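Signal recognition 54 kDa protein (Pyrococcus furiosus, PDB 3DM5) is the SRP54-type protein subunit of the signal recognition particle, joining a helical bundle, a P-loop GTPase domain and a signal peptide binding domain. Local coordinates at residues 135-140 against 189-194. Numbering follows the deposited sequence.
Sequences CSDTWR and DTAGRH. With GDP (guanosine-5'-diphosphate), chain J.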
ATOM      1  N   CYS A 135     -23.522 -27.411 -24.891  1.00 38.84           N
ATOM      2  CA  CYS A 135     -23.514 -27.325 -23.442  1.00 48.33           C
ATOM      3  C   CYS A 135     -23.963 -28.644 -22.808  1.00 47.50           C
ATOM      4  O   CYS A 135     -25.159 -28.919 -22.721  1.00 39.99           O
ATOM      5  CB  CYS A 135     -24.413 -26.185 -22.986  1.00 37.12           C
ATOM      6  SG  CYS A 135     -24.729 -26.141 -21.222  1.00 50.04           S
ATOM      7  N   SER A 136     -23.006 -29.460 -22.373  1.00 46.22           N
ATOM      8  CA  SER A 136     -23.349 -30.714 -21.723  1.00 56.00           C
ATOM      9  C   SER A 136     -23.153 -30.625 -20.214  1.00 53.71           C
ATOM     10  O   SER A 136     -22.894 -31.623 -19.552  1.00 57.53           O
ATOM     11  CB  SER A 136     -22.556 -31.883 -22.324  1.00 42.54           C
ATOM     12  OG  SER A 136     -21.164 -31.748 -22.107  1.00 51.23           O
ATOM     13  N   ASP A 137     -23.278 -29.409 -19.685  1.00 57.13           N
ATOM     14  CA  ASP A 137     -23.094 -29.135 -18.256  1.00 61.13           C
ATOM     15  C   ASP A 137     -24.377 -29.431 -17.504  1.00 62.58           C
ATOM     16  O   ASP A 137     -25.235 -28.558 -17.345  1.00 59.49           O
ATOM     17  CB  ASP A 137     -22.677 -27.672 -18.028  1.00 63.58           C
ATOM     18  CG  ASP A 137     -22.170 -27.402 -16.603  1.00 67.79           C
ATOM     19  OD1 ASP A 137     -22.288 -28.290 -15.741  1.00 61.37           O
ATOM     20  OD2 ASP A 137     -21.648 -26.287 -16.348  1.00 73.90           O
ATOM     21  N   THR A 138     -24.492 -30.675 -17.046  1.00 63.78           N
ATOM     22  CA  THR A 138     -25.666 -31.146 -16.323  1.00 64.77           C
ATOM     23  C   THR A 138     -25.547 -30.814 -14.837  1.00 60.88           C
ATOM     24  O   THR A 138     -26.503 -30.973 -14.086  1.00 62.54           O
ATOM     25  CB  THR A 138     -25.855 -32.678 -16.503  1.00 67.49           C
ATOM     26  OG1 THR A 138     -24.669 -33.365 -16.087  1.00 63.81           O
ATOM     27  CG2 THR A 138     -26.127 -33.020 -17.957  1.00 57.64           C
ATOM     28  N   TRP A 139     -24.363 -30.352 -14.435  1.00 62.87           N
ATOM     29  CA  TRP A 139     -24.034 -30.022 -13.037  1.00 74.31           C
ATOM     30  C   TRP A 139     -24.576 -28.650 -12.573  1.00 76.66           C
ATOM     31  O   TRP A 139     -24.842 -28.442 -11.390  1.00 76.89           O
ATOM     32  CB  TRP A 139     -22.515 -30.079 -12.848  1.00 75.12           C
ATOM     33  CG  TRP A 139     -22.063 -30.451 -11.471  1.00 82.79           C
ATOM     34  CD1 TRP A 139     -22.033 -31.706 -10.922  1.00 79.65           C
ATOM     35  CD2 TRP A 139     -21.537 -29.562 -10.475  1.00 86.29           C
ATOM     36  NE1 TRP A 139     -21.533 -31.646  -9.639  1.00 80.91           N
ATOM     37  CE2 TRP A 139     -21.225 -30.344  -9.341  1.00 86.58           C
ATOM     38  CE3 TRP A 139     -21.302 -28.180 -10.433  1.00 78.88           C
ATOM     39  CZ2 TRP A 139     -20.697 -29.785  -8.171  1.00 85.45           C
ATOM     40  CZ3 TRP A 139     -20.776 -27.629  -9.272  1.00 82.03           C
ATOM     41  CH2 TRP A 139     -20.481 -28.432  -8.154  1.00 83.57           C
ATOM     42  N   ARG A 140     -24.708 -27.716 -13.509  1.00 76.71           N
ATOM     43  CA  ARG A 140     -25.393 -26.449 -13.274  1.00 73.23           C
ATOM     44  C   ARG A 140     -26.016 -25.993 -14.590  1.00 77.76           C
ATOM     45  O   ARG A 140     -25.462 -25.138 -15.282  1.00 74.40           O
ATOM     46  CB  ARG A 140     -24.449 -25.380 -12.709  1.00 76.88           C
ATOM     47  CG  ARG A 140     -22.979 -25.475 -13.167  1.00 75.62           C
ATOM     48  CD  ARG A 140     -22.286 -24.107 -13.067  1.00 76.19           C
ATOM     49  NE  ARG A 140     -23.188 -23.058 -13.545  1.00 80.95           N
ATOM     50  CZ  ARG A 140     -22.809 -21.890 -14.058  1.00 64.65           C
ATOM     51  NH1 ARG A 140     -21.522 -21.583 -14.176  1.00 56.96           N
ATOM     52  NH2 ARG A 140     -23.733 -21.031 -14.463  1.00 50.64           N
ATOM     53  N   ASP A 189     -18.800 -27.882 -23.626  1.00 35.88           N
ATOM     54  CA  ASP A 189     -18.756 -27.394 -22.265  1.00 40.58           C
ATOM     55  C   ASP A 189     -19.297 -28.494 -21.365  1.00 42.86           C
ATOM     56  O   ASP A 189     -20.506 -28.706 -21.299  1.00 46.55           O
ATOM     57  CB  ASP A 189     -19.645 -26.135 -22.153  1.00 45.59           C
ATOM     58  CG  ASP A 189     -19.769 -25.613 -20.725  1.00 45.53           C
ATOM     59  OD1 ASP A 189     -18.758 -25.624 -19.999  1.00 52.04           O
ATOM     60  OD2 ASP A 189     -20.868 -25.190 -20.328  1.00 45.79           O
ATOM     61  N   THR A 190     -18.403 -29.198 -20.686  1.00 43.19           N
ATOM     62  CA  THR A 190     -18.792 -30.326 -19.862  1.00 47.68           C
ATOM     63  C   THR A 190     -19.210 -29.873 -18.481  1.00 54.16           C
ATOM     64  O   THR A 190     -19.126 -28.695 -18.154  1.00 58.49           O
ATOM     65  CB  THR A 190     -17.659 -31.320 -19.727  1.00 48.26           C
ATOM     66  OG1 THR A 190     -16.526 -30.675 -19.138  1.00 55.31           O
ATOM     67  CG2 THR A 190     -17.276 -31.829 -21.087  1.00 50.26           C
ATOM     68  N   ALA A 191     -19.678 -30.820 -17.678  1.00 57.35           N
ATOM     69  CA  ALA A 191     -20.149 -30.523 -16.340  1.00 55.28           C
ATOM     70  C   ALA A 191     -18.978 -30.259 -15.410  1.00 64.61           C
ATOM     71  O   ALA A 191     -17.998 -31.004 -15.396  1.00 60.07           O
ATOM     72  CB  ALA A 191     -20.971 -31.683 -15.824  1.00 64.26           C
ATOM     73  N   GLY A 192     -19.074 -29.192 -14.631  1.00 65.89           N
ATOM     74  CA  GLY A 192     -18.069 -28.929 -13.624  1.00 63.09           C
ATOM     75  C   GLY A 192     -18.295 -29.843 -12.436  1.00 73.22           C
ATOM     76  O   GLY A 192     -19.219 -30.655 -12.441  1.00 85.22           O
ATOM     77  N   ARG A 193     -17.440 -29.734 -11.428  1.00 61.65           N
ATOM     78  CA  ARG A 193     -17.682 -30.372 -10.146  1.00 64.86           C
ATOM     79  C   ARG A 193     -17.097 -29.427  -9.116  1.00 66.79           C
ATOM     80  O   ARG A 193     -16.557 -28.383  -9.485  1.00 66.51           O
ATOM     81  CB  ARG A 193     -17.029 -31.751 -10.066  1.00 71.00           C
ATOM     82  CG  ARG A 193     -17.312 -32.651 -11.271  1.00 75.25           C
ATOM     83  CD  ARG A 193     -17.742 -34.038 -10.844  1.00 69.35           C
ATOM     84  NE  ARG A 193     -17.167 -34.389  -9.550  1.00 79.19           N
ATOM     85  CZ  ARG A 193     -17.791 -35.118  -8.632  1.00 85.01           C
ATOM     86  NH1 ARG A 193     -19.018 -35.574  -8.874  1.00 81.42           N
ATOM     87  NH2 ARG A 193     -17.197 -35.385  -7.470  1.00 61.69           N
ATOM     88  N   HIS A 194     -17.214 -29.757  -7.834  1.00 67.58           N
ATOM     89  CA  HIS A 194     -16.700 -28.860  -6.805  1.00 68.10           C
ATOM     90  C   HIS A 194     -15.183 -28.772  -6.788  1.00 60.62           C
ATOM     91  O   HIS A 194     -14.620 -27.684  -6.798  1.00 60.61           O
ATOM     92  CB  HIS A 194     -17.243 -29.209  -5.424  1.00 65.71           C
ATOM     93  CG  HIS A 194     -18.284 -28.246  -4.938  1.00 89.21           C
ATOM     94  ND1 HIS A 194     -19.608 -28.340  -5.291  1.00 91.32           N
ATOM     95  CD2 HIS A 194     -18.178 -27.162  -4.129  1.00 99.62           C
ATOM     96  CE1 HIS A 194     -20.287 -27.358  -4.713  1.00106.34           C
ATOM     97  NE2 HIS A 194     -19.439 -26.634  -4.006  1.00118.67           N
TER
HETATM   98  PB  GDP J 501     -18.094 -21.415 -13.981  1.00 37.55           P
HETATM   99  O1B GDP J 501     -16.653 -21.317 -13.614  1.00 37.31           O
HETATM  100  O2B GDP J 501     -18.819 -22.144 -12.877  1.00 42.79           O
HETATM  101  O3B GDP J 501     -18.232 -22.137 -15.299  1.00 43.28           O
HETATM  102  O3A GDP J 501     -18.811 -19.970 -13.986  1.00 51.18           O
HETATM  103  PA  GDP J 501     -18.365 -18.651 -14.786  1.00 42.99           P
HETATM  104  O1A GDP J 501     -19.459 -17.626 -14.779  1.00 49.29           O
HETATM  105  O2A GDP J 501     -17.944 -18.948 -16.197  1.00 45.54           O
HETATM  106  O5' GDP J 501     -17.164 -18.101 -13.870  1.00 45.02           O
HETATM  107  C5' GDP J 501     -17.507 -17.681 -12.555  1.00 39.78           C
HETATM  108  C4' GDP J 501     -17.103 -16.223 -12.321  1.00 46.24           C
HETATM  109  O4' GDP J 501     -15.750 -15.920 -12.736  1.00 50.38           O
HETATM  110  C3' GDP J 501     -18.019 -15.272 -13.072  1.00 43.99           C
HETATM  111  O3' GDP J 501     -18.333 -14.235 -12.137  1.00 40.52           O
HETATM  112  C2' GDP J 501     -17.166 -14.763 -14.220  1.00 42.32           C
HETATM  113  O2' GDP J 501     -17.453 -13.427 -14.561  1.00 46.26           O
HETATM  114  C1' GDP J 501     -15.780 -14.788 -13.624  1.00 43.73           C
HETATM  115  N9  GDP J 501     -14.699 -14.906 -14.614  1.00 45.92           N
HETATM  116  C8  GDP J 501     -14.481 -15.875 -15.520  1.00 45.78           C
HETATM  117  N7  GDP J 501     -13.337 -15.629 -16.215  1.00 43.70           N
HETATM  118  C5  GDP J 501     -12.807 -14.490 -15.730  1.00 48.62           C
HETATM  119  C6  GDP J 501     -11.616 -13.637 -15.985  1.00 44.96           C
HETATM  120  O6  GDP J 501     -10.758 -13.929 -16.852  1.00 41.26           O
HETATM  121  N1  GDP J 501     -11.479 -12.528 -15.248  1.00 48.09           N
HETATM  122  C2  GDP J 501     -12.357 -12.175 -14.294  1.00 45.85           C
HETATM  123  N2  GDP J 501     -12.139 -11.042 -13.593  1.00 45.68           N
HETATM  124  N3  GDP J 501     -13.454 -12.899 -13.999  1.00 48.64           N
HETATM  125  C4  GDP J 501     -13.717 -14.031 -14.675  1.00 49.39           C
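A parallel bridge pairs Cys-135 of strand 131-135 with Asp-189 of strand 185-189, and beyond it the two segments stay close, CA to CA 3.8 Å at Asp-137 and Ala-191. Ser-136 grips Asp-189 O twice, through N at 2.8 Å and through OG at 3.2 Å from above the carbonyl plane. A small hydroxyl side chain suits this: chi1 of 64° sets OG between its own backbone N and carbonyl carbon, on the same face of the Asp-189 carbonyl as the N-H. Asp-137 centres an inverse gamma turn; its short carboxylate, CG anti to the backbone N (chi1 -167°), accepts weak bonds from Trp-139 N and Arg-140 N on OD1. The small methyl of Ala-191 lets Asp-137 and Trp-139 CB come close. The broad indole lays one face over the carbonyl O of side-chain-less Gly-192 and over Arg-193 CA, a CH-pi contact; His-194 brings ND1 to its edge, the ring planes 70° apart. Arg-140 NH1 bonds weakly to GDP O2B. Asp-137 OD2 and Asp-189 OD2, 4.2 Å apart, place two buried carboxylates near the GDP phosphates, and Lys-113 of a probable P-loop, at long, weak range to both, may ease their repulsion.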